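Local coordinates for tyrosine specific protein phosphatase (Trypanosoma cruzi, PDB 4AZ1) that probably removes phosphate from phosphotyrosine in protein substrates, at residues D131-E136 and V223-A228; P135-S140 and K159-E164; E166-R171 and I199-T204. All coordinates share one frame; numbering follows the deposited sequence.

Contact 1. Residues D131-E136 and V223-A228; sequences DRYWPE and VVHCSA. With FMT (formic acid), chain D.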
loop_
_atom_site.group_PDB
_atom_site.type_symbol
_atom_site.label_atom_id
_atom_site.label_comp_id
_atom_site.label_asym_id
_atom_site.label_seq_id
_atom_site.Cartn_x
_atom_site.Cartn_y
_atom_site.Cartn_z
ATOM N N ASP A 131 2.363 7.081 -7.409
ATOM C CA ASP A 131 2.600 5.644 -7.420
ATOM C C ASP A 131 1.350 4.924 -7.899
ATOM O O ASP A 131 0.236 5.246 -7.473
ATOM C CB ASP A 131 2.994 5.151 -6.022
ATOM C CG ASP A 131 4.408 5.579 -5.631
ATOM O OD1 ASP A 131 5.373 4.898 -6.044
ATOM O OD2 ASP A 131 4.552 6.595 -4.909
ATOM N N ARG A 132 1.538 3.959 -8.794
ATOM C CA ARG A 132 0.414 3.218 -9.367
ATOM C C ARG A 132 -0.426 2.469 -8.323
ATOM O O ARG A 132 0.104 1.751 -7.454
ATOM C CB ARG A 132 0.917 2.229 -10.426
ATOM C CG ARG A 132 -0.213 1.457 -11.116
ATOM C CD ARG A 132 0.319 0.663 -12.306
ATOM N NE ARG A 132 1.468 -0.141 -11.915
ATOM C CZ ARG A 132 1.378 -1.321 -11.298
ATOM N NH1 ARG A 132 0.186 -1.841 -11.011
ATOM N NH2 ARG A 132 2.479 -1.991 -10.974
ATOM N N TYR A 133 -1.742 2.631 -8.411
ATOM C CA TYR A 133 -2.637 1.871 -7.549
ATOM C C TYR A 133 -3.702 1.104 -8.339
ATOM O O TYR A 133 -4.659 0.584 -7.762
ATOM C CB TYR A 133 -3.265 2.785 -6.494
ATOM C CG TYR A 133 -3.890 4.037 -7.076
ATOM C CD1 TYR A 133 -5.191 4.027 -7.552
ATOM C CD2 TYR A 133 -3.182 5.231 -7.124
ATOM C CE1 TYR A 133 -5.782 5.172 -8.074
ATOM C CE2 TYR A 133 -3.765 6.396 -7.652
ATOM C CZ TYR A 133 -5.060 6.350 -8.123
ATOM O OH TYR A 133 -5.649 7.482 -8.638
ATOM N N TRP A 134 -3.519 1.023 -9.657
ATOM C CA TRP A 134 -4.458 0.308 -10.529
ATOM C C TRP A 134 -3.736 -0.829 -11.237
ATOM O O TRP A 134 -2.521 -0.767 -11.400
ATOM C CB TRP A 134 -5.055 1.267 -11.570
ATOM C CG TRP A 134 -4.004 1.934 -12.401
ATOM C CD1 TRP A 134 -3.432 1.454 -13.547
ATOM C CD2 TRP A 134 -3.389 3.198 -12.140
ATOM N NE1 TRP A 134 -2.497 2.348 -14.014
ATOM C CE2 TRP A 134 -2.452 3.424 -13.170
ATOM C CE3 TRP A 134 -3.545 4.162 -11.135
ATOM C CZ2 TRP A 134 -1.673 4.591 -13.227
ATOM C CZ3 TRP A 134 -2.767 5.316 -11.189
ATOM C CH2 TRP A 134 -1.847 5.522 -12.227
ATOM N N PRO A 135 -4.483 -1.872 -11.659
ATOM C CA PRO A 135 -3.823 -2.973 -12.374
ATOM C C PRO A 135 -3.352 -2.499 -13.738
ATOM O O PRO A 135 -4.043 -1.698 -14.379
ATOM C CB PRO A 135 -4.943 -4.020 -12.567
ATOM C CG PRO A 135 -6.133 -3.526 -11.730
ATOM C CD PRO A 135 -5.948 -2.048 -11.570
ATOM N N GLU A 136 -2.198 -2.987 -14.178
ATOM C CA GLU A 136 -1.701 -2.645 -15.497
ATOM C C GLU A 136 -2.452 -3.453 -16.544
ATOM O O GLU A 136 -2.698 -4.663 -16.342
ATOM C CB GLU A 136 -0.206 -2.957 -15.605
ATOM C CG GLU A 136 0.723 -1.958 -14.931
ATOM C CD GLU A 136 2.188 -2.281 -15.196
ATOM O OE1 GLU A 136 2.600 -3.439 -14.948
ATOM O OE2 GLU A 136 2.919 -1.381 -15.665
ATOM N N VAL A 223 -13.055 12.268 -5.579
ATOM C CA VAL A 223 -11.659 12.339 -5.155
ATOM C C VAL A 223 -10.784 12.908 -6.278
ATOM O O VAL A 223 -10.856 12.447 -7.420
ATOM C CB VAL A 223 -11.118 10.965 -4.716
ATOM C CG1 VAL A 223 -9.584 11.009 -4.542
ATOM C CG2 VAL A 223 -11.793 10.511 -3.423
ATOM N N VAL A 224 -9.965 13.911 -5.954
ATOM C CA VAL A 224 -9.051 14.516 -6.927
ATOM C C VAL A 224 -7.632 14.584 -6.363
ATOM O O VAL A 224 -7.429 15.095 -5.261
ATOM C CB VAL A 224 -9.493 15.951 -7.281
ATOM C CG1 VAL A 224 -8.638 16.506 -8.420
ATOM C CG2 VAL A 224 -10.954 15.975 -7.650
ATOM N N HIS A 225 -6.649 14.073 -7.100
ATOM C CA HIS A 225 -5.272 14.194 -6.627
ATOM C C HIS A 225 -4.317 14.481 -7.766
ATOM O O HIS A 225 -4.565 14.093 -8.900
ATOM C CB HIS A 225 -4.815 12.936 -5.866
ATOM C CG HIS A 225 -4.604 11.738 -6.732
ATOM N ND1 HIS A 225 -3.367 11.381 -7.224
ATOM C CD2 HIS A 225 -5.476 10.792 -7.175
ATOM C CE1 HIS A 225 -3.480 10.264 -7.929
ATOM N NE2 HIS A 225 -4.750 9.895 -7.922
ATOM N N CYS A 226 -3.242 15.199 -7.452
ATOM C CA CYS A 226 -2.110 15.315 -8.359
ATOM C C CYS A 226 -0.952 14.644 -7.646
ATOM O O CYS A 226 -1.081 13.477 -7.277
ATOM C CB CYS A 226 -1.819 16.770 -8.715
ATOM S SG CYS A 226 -1.900 17.935 -7.342
ATOM N N SER A 227 0.161 15.343 -7.411
ATOM C CA SER A 227 1.201 14.752 -6.544
ATOM C C SER A 227 1.011 15.106 -5.067
ATOM O O SER A 227 0.831 14.214 -4.230
ATOM C CB SER A 227 2.626 15.080 -7.016
ATOM O OG SER A 227 3.604 14.374 -6.228
ATOM N N ALA A 228 1.038 16.400 -4.745
ATOM C CA ALA A 228 0.834 16.842 -3.366
ATOM C C ALA A 228 -0.638 17.127 -3.107
ATOM O O ALA A 228 -1.041 17.335 -1.969
ATOM C CB ALA A 228 1.685 18.090 -3.065
HETATM C C FMT D . 2.220 18.402 -7.831
HETATM O O1 FMT D . 1.717 17.647 -8.666
HETATM O O2 FMT D . 1.979 18.333 -6.623
#
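The backbones of Tyr133, in an irregular loop, and His225, the last residue of strand 222-225, stay far apart, their CA atoms 12.6 Å from each other; a tyrosine and a histidine side chain bridge the gap. They reach in from opposite directions and meet at their ring edges, where Tyr133 OH lies 2.7 Å from His225 NE2 in a hydrogen bond that could run either way. The two rings are inclined at 56°, so the contact rests on this bond and not on a stack. Tyr133 has CG set between its backbone N and carbonyl carbon (chi1 51°), which sends the phenol toward the strand. One face of its ring is covered by the next residue, Trp134, whose CE3 sits 3.8 Å above its centre.

A tyrosine suits this buried position, having the length to cross the gap and a hydroxyl to meet an imidazole. Histidine suits its own place because it bonds through both nitrogens: ND1 of His225 donates to the carbonyl O of Cys226, at 158° and close to the ring plane, which fixes the ring's rotation. His225 and Cys226 open the HCxxxxxR signature of the family, whose cysteine is the nucleophile in classical phosphatases. Tyr133 thus probably belongs to the second shell behind that cysteine, positioning His225. A formate, probably from the crystallisation liquor, is cradled by the loop that follows: Ser227 N bonds O1 and Ala228 N bonds O2 (2.9 Å), with Arg232 also bonded to it, as expected of an anion pocket.

Gln188 of strand 184-191 supplies a second partner to Tyr133 OH. Val116 and Met118 of strand 115-118 and Phe104 of helix 101-110 pack on Tyr133, while His225 touches Cys93 of strand 90-93.

Contact 2. Residues P135-S140 and K159-E164; sequences PEERGS and KAYEVE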
loop_
_atom_site.group_PDB
_atom_site.type_symbol
_atom_site.label_atom_id
_atom_site.label_comp_id
_atom_site.label_asym_id
_atom_site.label_seq_id
_atom_site.Cartn_x
_atom_site.Cartn_y
_atom_site.Cartn_z
ATOM N N PRO A 135 -4.483 -1.872 -11.659
ATOM C CA PRO A 135 -3.823 -2.973 -12.374
ATOM C C PRO A 135 -3.352 -2.499 -13.738
ATOM O O PRO A 135 -4.043 -1.698 -14.379
ATOM C CB PRO A 135 -4.943 -4.020 -12.567
ATOM C CG PRO A 135 -6.133 -3.526 -11.730
ATOM C CD PRO A 135 -5.948 -2.048 -11.570
ATOM N N GLU A 136 -2.198 -2.987 -14.178
ATOM C CA GLU A 136 -1.701 -2.645 -15.497
ATOM C C GLU A 136 -2.452 -3.453 -16.544
ATOM O O GLU A 136 -2.698 -4.663 -16.342
ATOM C CB GLU A 136 -0.206 -2.957 -15.605
ATOM C CG GLU A 136 0.723 -1.958 -14.931
ATOM C CD GLU A 136 2.188 -2.281 -15.196
ATOM O OE1 GLU A 136 2.600 -3.439 -14.948
ATOM O OE2 GLU A 136 2.919 -1.381 -15.665
ATOM N N GLU A 137 -2.798 -2.792 -17.654
ATOM C CA GLU A 137 -3.389 -3.452 -18.825
ATOM C C GLU A 137 -2.738 -4.789 -19.169
ATOM O O GLU A 137 -3.424 -5.782 -19.425
ATOM C CB GLU A 137 -3.272 -2.541 -20.047
ATOM C CG GLU A 137 -4.304 -1.441 -20.124
ATOM C CD GLU A 137 -5.297 -1.652 -21.251
ATOM O OE1 GLU A 137 -5.845 -2.771 -21.367
ATOM O OE2 GLU A 137 -5.527 -0.693 -22.022
ATOM N N ARG A 138 -1.408 -4.803 -19.166
ATOM C CA ARG A 138 -0.642 -5.985 -19.556
ATOM C C ARG A 138 -0.633 -7.091 -18.494
ATOM O O ARG A 138 0.072 -8.096 -18.646
ATOM C CB ARG A 138 0.795 -5.583 -19.904
ATOM N N GLY A 139 -1.421 -6.916 -17.434
ATOM C CA GLY A 139 -1.414 -7.855 -16.321
ATOM C C GLY A 139 -2.566 -8.850 -16.302
ATOM O O GLY A 139 -3.312 -8.976 -17.281
ATOM N N SER A 140 -2.707 -9.552 -15.178
ATOM C CA SER A 140 -3.775 -10.539 -14.984
ATOM C C SER A 140 -5.147 -9.870 -14.854
ATOM O O SER A 140 -6.175 -10.546 -14.914
ATOM C CB SER A 140 -3.510 -11.391 -13.731
ATOM O OG SER A 140 -3.792 -10.660 -12.539
ATOM N N LYS A 159 -16.161 -3.823 -19.009
ATOM C CA LYS A 159 -15.914 -2.451 -19.417
ATOM C C LYS A 159 -14.411 -2.174 -19.451
ATOM O O LYS A 159 -13.801 -1.936 -18.411
ATOM C CB LYS A 159 -16.617 -1.501 -18.445
ATOM C CG LYS A 159 -17.049 -0.181 -19.043
ATOM C CD LYS A 159 -17.955 0.567 -18.077
ATOM C CE LYS A 159 -18.351 1.923 -18.636
ATOM N NZ LYS A 159 -19.126 2.716 -17.644
ATOM N N ALA A 160 -13.823 -2.190 -20.648
ATOM C CA ALA A 160 -12.372 -2.025 -20.816
ATOM C C ALA A 160 -11.855 -0.596 -20.575
ATOM O O ALA A 160 -12.616 0.380 -20.650
ATOM C CB ALA A 160 -11.945 -2.510 -22.192
ATOM N N TYR A 161 -10.556 -0.484 -20.295
ATOM C CA TYR A 161 -9.909 0.818 -20.132
ATOM C C TYR A 161 -10.092 1.618 -21.416
ATOM O O TYR A 161 -9.986 1.058 -22.504
ATOM C CB TYR A 161 -8.406 0.652 -19.920
ATOM C CG TYR A 161 -7.947 0.221 -18.542
ATOM C CD1 TYR A 161 -8.851 -0.092 -17.531
ATOM C CD2 TYR A 161 -6.585 0.120 -18.260
ATOM C CE1 TYR A 161 -8.406 -0.491 -16.267
ATOM C CE2 TYR A 161 -6.127 -0.277 -17.008
ATOM C CZ TYR A 161 -7.041 -0.585 -16.017
ATOM O OH TYR A 161 -6.584 -0.979 -14.774
ATOM N N GLU A 162 -10.355 2.919 -21.301
ATOM C CA GLU A 162 -10.488 3.765 -22.495
ATOM C C GLU A 162 -9.342 4.770 -22.572
ATOM O O GLU A 162 -9.019 5.424 -21.583
ATOM C CB GLU A 162 -11.834 4.495 -22.497
ATOM C CG GLU A 162 -13.041 3.557 -22.453
ATOM C CD GLU A 162 -14.356 4.303 -22.293
ATOM O OE1 GLU A 162 -14.327 5.553 -22.258
ATOM O OE2 GLU A 162 -15.416 3.642 -22.200
ATOM N N VAL A 163 -8.717 4.880 -23.740
ATOM C CA VAL A 163 -7.624 5.826 -23.909
ATOM C C VAL A 163 -8.022 6.854 -24.950
ATOM O O VAL A 163 -8.370 6.499 -26.077
ATOM C CB VAL A 163 -6.327 5.140 -24.359
ATOM C CG1 VAL A 163 -5.172 6.135 -24.303
ATOM C CG2 VAL A 163 -6.026 3.934 -23.473
ATOM N N GLU A 164 -7.988 8.126 -24.561
ATOM C CA GLU A 164 -8.336 9.216 -25.472
ATOM C C GLU A 164 -7.046 9.975 -25.790
ATOM O O GLU A 164 -6.570 10.767 -24.967
ATOM C CB GLU A 164 -9.357 10.160 -24.819
ATOM C CG GLU A 164 -10.540 9.468 -24.151
ATOM C CD GLU A 164 -11.477 8.804 -25.149
ATOM O OE1 GLU A 164 -11.468 9.204 -26.335
ATOM O OE2 GLU A 164 -12.223 7.882 -24.742
#
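A buried side-chain-to-backbone hydrogen bond between Tyr161 and Pro135 ties an irregular loop to the chain just before the last leg, 162-164, of strand 151-164. The phenol hydroxyl does the work: Tyr161 OH donates to the carbonyl O of Pro135 over 2.7 Å. That oxygen lies at the edge of the ring, near its plane, while the hydroxyl stands 19° off the carbonyl plane. Tyrosine fits here because it is long enough to reach a loop carbonyl and presents a hydroxyl that satisfies it away from water. Proline complements it, with no N-H of its own to satisfy and a nonpolar ring whose CD comes 3.4 Å from Tyr161 OH.

Glu137, exposed to solvent, lies against the CD2 side of the ring. Its methylene CG touches Tyr161 CD2 at 3.3 Å, an oblique approach by which the glutamate lends its aliphatic part to the ring, and the two side chains slide past each other in opposite directions. A bend at chi2 (-111°) carries OE2 to 3.8 Å from Tyr161 CB, with the carboxylate and ring planes 62° apart. The chain reverses here in a type I turn from Glu136 to Gly139, with Gly139 N bonded to Glu136 O, and Glu136 OE1 bonds His47 NE2 of the second subunit.

Strand 169-177 packs against the pair: its Leu174 meets both Pro135 and Tyr161, and its Arg172 touches Tyr161.

Contact 3. Residues E166-R171 and I199-T204; sequences ELKITR and IPQSAT. With EDO (1,2-ethanediol), chain C.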
loop_
_atom_site.group_PDB
_atom_site.type_symbol
_atom_site.label_atom_id
_atom_site.label_comp_id
_atom_site.label_asym_id
_atom_site.label_seq_id
_atom_site.Cartn_x
_atom_site.Cartn_y
_atom_site.Cartn_z
ATOM N N GLU A 166 -6.058 12.318 -28.077
ATOM C CA GLU A 166 -6.066 13.766 -28.284
ATOM C C GLU A 166 -6.270 14.519 -26.968
ATOM O O GLU A 166 -5.677 15.578 -26.744
ATOM C CB GLU A 166 -7.139 14.159 -29.309
ATOM N N LEU A 167 -7.092 13.960 -26.086
ATOM C CA LEU A 167 -7.339 14.587 -24.792
ATOM C C LEU A 167 -6.276 14.222 -23.744
ATOM O O LEU A 167 -6.181 14.881 -22.705
ATOM C CB LEU A 167 -8.733 14.221 -24.281
ATOM C CG LEU A 167 -9.892 14.631 -25.191
ATOM C CD1 LEU A 167 -11.250 14.310 -24.569
ATOM C CD2 LEU A 167 -9.791 16.102 -25.502
ATOM N N LYS A 168 -5.478 13.191 -24.031
ATOM C CA LYS A 168 -4.519 12.639 -23.065
ATOM C C LYS A 168 -5.242 12.213 -21.803
ATOM O O LYS A 168 -4.799 12.501 -20.693
ATOM C CB LYS A 168 -3.429 13.654 -22.691
ATOM C CG LYS A 168 -2.639 14.207 -23.879
ATOM C CD LYS A 168 -1.850 13.112 -24.574
ATOM C CE LYS A 168 -0.676 13.718 -25.322
ATOM N NZ LYS A 168 -0.043 14.793 -24.503
ATOM N N ILE A 169 -6.371 11.540 -21.972
ATOM C CA ILE A 169 -7.134 11.080 -20.831
ATOM C C ILE A 169 -7.250 9.570 -20.914
ATOM O O ILE A 169 -7.473 9.017 -21.998
ATOM C CB ILE A 169 -8.538 11.746 -20.797
ATOM C CG1 ILE A 169 -8.426 13.199 -20.288
ATOM C CG2 ILE A 169 -9.502 10.947 -19.926
ATOM C CD1 ILE A 169 -9.725 14.005 -20.437
ATOM N N THR A 170 -7.071 8.900 -19.776
ATOM C CA THR A 170 -7.316 7.457 -19.710
ATOM C C THR A 170 -8.409 7.211 -18.696
ATOM O O THR A 170 -8.367 7.770 -17.593
ATOM C CB THR A 170 -6.039 6.667 -19.326
ATOM O OG1 THR A 170 -5.085 6.777 -20.388
ATOM C CG2 THR A 170 -6.358 5.174 -19.137
ATOM N N ARG A 171 -9.400 6.405 -19.073
ATOM C CA ARG A 171 -10.480 6.054 -18.151
ATOM C C ARG A 171 -10.381 4.588 -17.784
ATOM O O ARG A 171 -10.369 3.722 -18.664
ATOM C CB ARG A 171 -11.848 6.360 -18.768
ATOM C CG ARG A 171 -12.014 7.825 -19.094
ATOM C CD ARG A 171 -13.455 8.245 -19.407
ATOM N NE ARG A 171 -13.506 9.709 -19.391
ATOM C CZ ARG A 171 -13.380 10.481 -20.470
ATOM N NH1 ARG A 171 -13.239 9.936 -21.679
ATOM N NH2 ARG A 171 -13.412 11.801 -20.338
ATOM N N ILE A 199 0.955 24.442 -18.235
ATOM C CA ILE A 199 -0.497 24.616 -18.367
ATOM C C ILE A 199 -1.088 23.507 -19.262
ATOM O O ILE A 199 -0.344 22.822 -19.974
ATOM C CB ILE A 199 -0.831 25.991 -18.956
ATOM C CG1 ILE A 199 -0.244 26.112 -20.357
ATOM C CG2 ILE A 199 -0.294 27.111 -18.048
ATOM C CD1 ILE A 199 -0.673 27.385 -21.082
ATOM N N PRO A 200 -2.417 23.305 -19.211
ATOM C CA PRO A 200 -2.969 22.227 -20.046
ATOM C C PRO A 200 -2.687 22.423 -21.529
ATOM O O PRO A 200 -2.740 23.555 -22.039
ATOM C CB PRO A 200 -4.470 22.311 -19.773
ATOM C CG PRO A 200 -4.543 22.794 -18.350
ATOM C CD PRO A 200 -3.413 23.806 -18.242
ATOM N N GLN A 201 -2.376 21.318 -22.204
ATOM C CA GLN A 201 -2.081 21.338 -23.631
ATOM C C GLN A 201 -3.284 21.804 -24.442
ATOM O O GLN A 201 -3.124 22.522 -25.444
ATOM C CB GLN A 201 -1.588 19.960 -24.099
ATOM C CG GLN A 201 -0.155 19.649 -23.641
ATOM C CD GLN A 201 0.201 18.167 -23.704
ATOM O OE1 GLN A 201 -0.457 17.379 -24.393
ATOM N NE2 GLN A 201 1.249 17.782 -22.971
ATOM N N SER A 202 -4.483 21.412 -24.005
ATOM C CA SER A 202 -5.718 21.943 -24.609
ATOM C C SER A 202 -6.843 22.166 -23.589
ATOM O O SER A 202 -7.023 21.371 -22.666
ATOM C CB SER A 202 -6.215 21.032 -25.743
ATOM O OG SER A 202 -6.631 19.773 -25.241
ATOM N N ALA A 203 -7.604 23.241 -23.784
ATOM C CA ALA A 203 -8.794 23.517 -22.978
ATOM C C ALA A 203 -9.794 22.349 -22.918
ATOM O O ALA A 203 -10.434 22.129 -21.893
ATOM C CB ALA A 203 -9.491 24.777 -23.492
ATOM N N THR A 204 -9.931 21.608 -24.016
ATOM C CA THR A 204 -10.933 20.540 -24.096
ATOM C C THR A 204 -10.790 19.435 -23.028
ATOM O O THR A 204 -11.778 18.847 -22.605
ATOM C CB THR A 204 -10.967 19.904 -25.502
ATOM O OG1 THR A 204 -9.763 19.164 -25.723
ATOM C CG2 THR A 204 -11.086 20.976 -26.568
HETATM C C1 EDO C . -5.248 26.433 -20.844
HETATM O O1 EDO C . -4.340 26.317 -21.948
HETATM C C2 EDO C . -6.582 25.847 -21.276
HETATM O O2 EDO C . -7.485 25.861 -20.169
#
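A G1 beta bulge, in which Lys168 and Ile169 both face Glu164, begins the second strand of the hairpin formed by strands 151-164 and 169-177, and here the hairpin loop meets the N-terminal end of helix 203-215. Lys168 takes the left-handed backbone conformation (phi 57°, psi 45°) that this bulge needs, and its side chain points to the helix approach. There the ammonium NZ of Lys168 bonds to Gln201 OE1 at 2.6 Å, in the carbonyl plane and on a lone pair. The lysine chain, bent at chi2 and chi4, crosses the extended glutamine at about a right angle. Both are flexible polar residues suited to the surface.

Leucine suits the place beside them, where it is partly covered and packs on the helix: Leu167 touches Ala208, and its backbone O accepts a bond from Ser205 OG. Pro200, just before the helix, rests on Trp194 of the family's WPD motif, and its O binds an ethanediol hydroxyl. At the helix start, Ser202 OG and Thr204 OG1 share a hydrogen bond of 3.2 Å, and Thr204 OG1 is also approached closely by the methyl CD2 of Leu167, 3.1 Å away.

All three contacts reach the same mixed sheet, but at different depths. Contact 1 lies near the central strands and relies on a phenol-imidazole hydrogen bond beside the signature loop. Contact 2 is also buried, though farther from the centre of the chain, and trades ring-to-ring bonding for a carbonyl bond; it continues the same loop through the shared residues Pro135 and Glu136, and Trp134 brushes Tyr161. Contact 3 is at the surface, where the polar bond runs from a lysine ammonium to a glutamine amide, beside a leucine-threonine contact. Contacts 2 and 3 lie on adjacent strands, 151-164 and 169-177, joined by backbone hydrogen bonds such as Glu162 with Arg171. Contacts 1 and 3 do not touch.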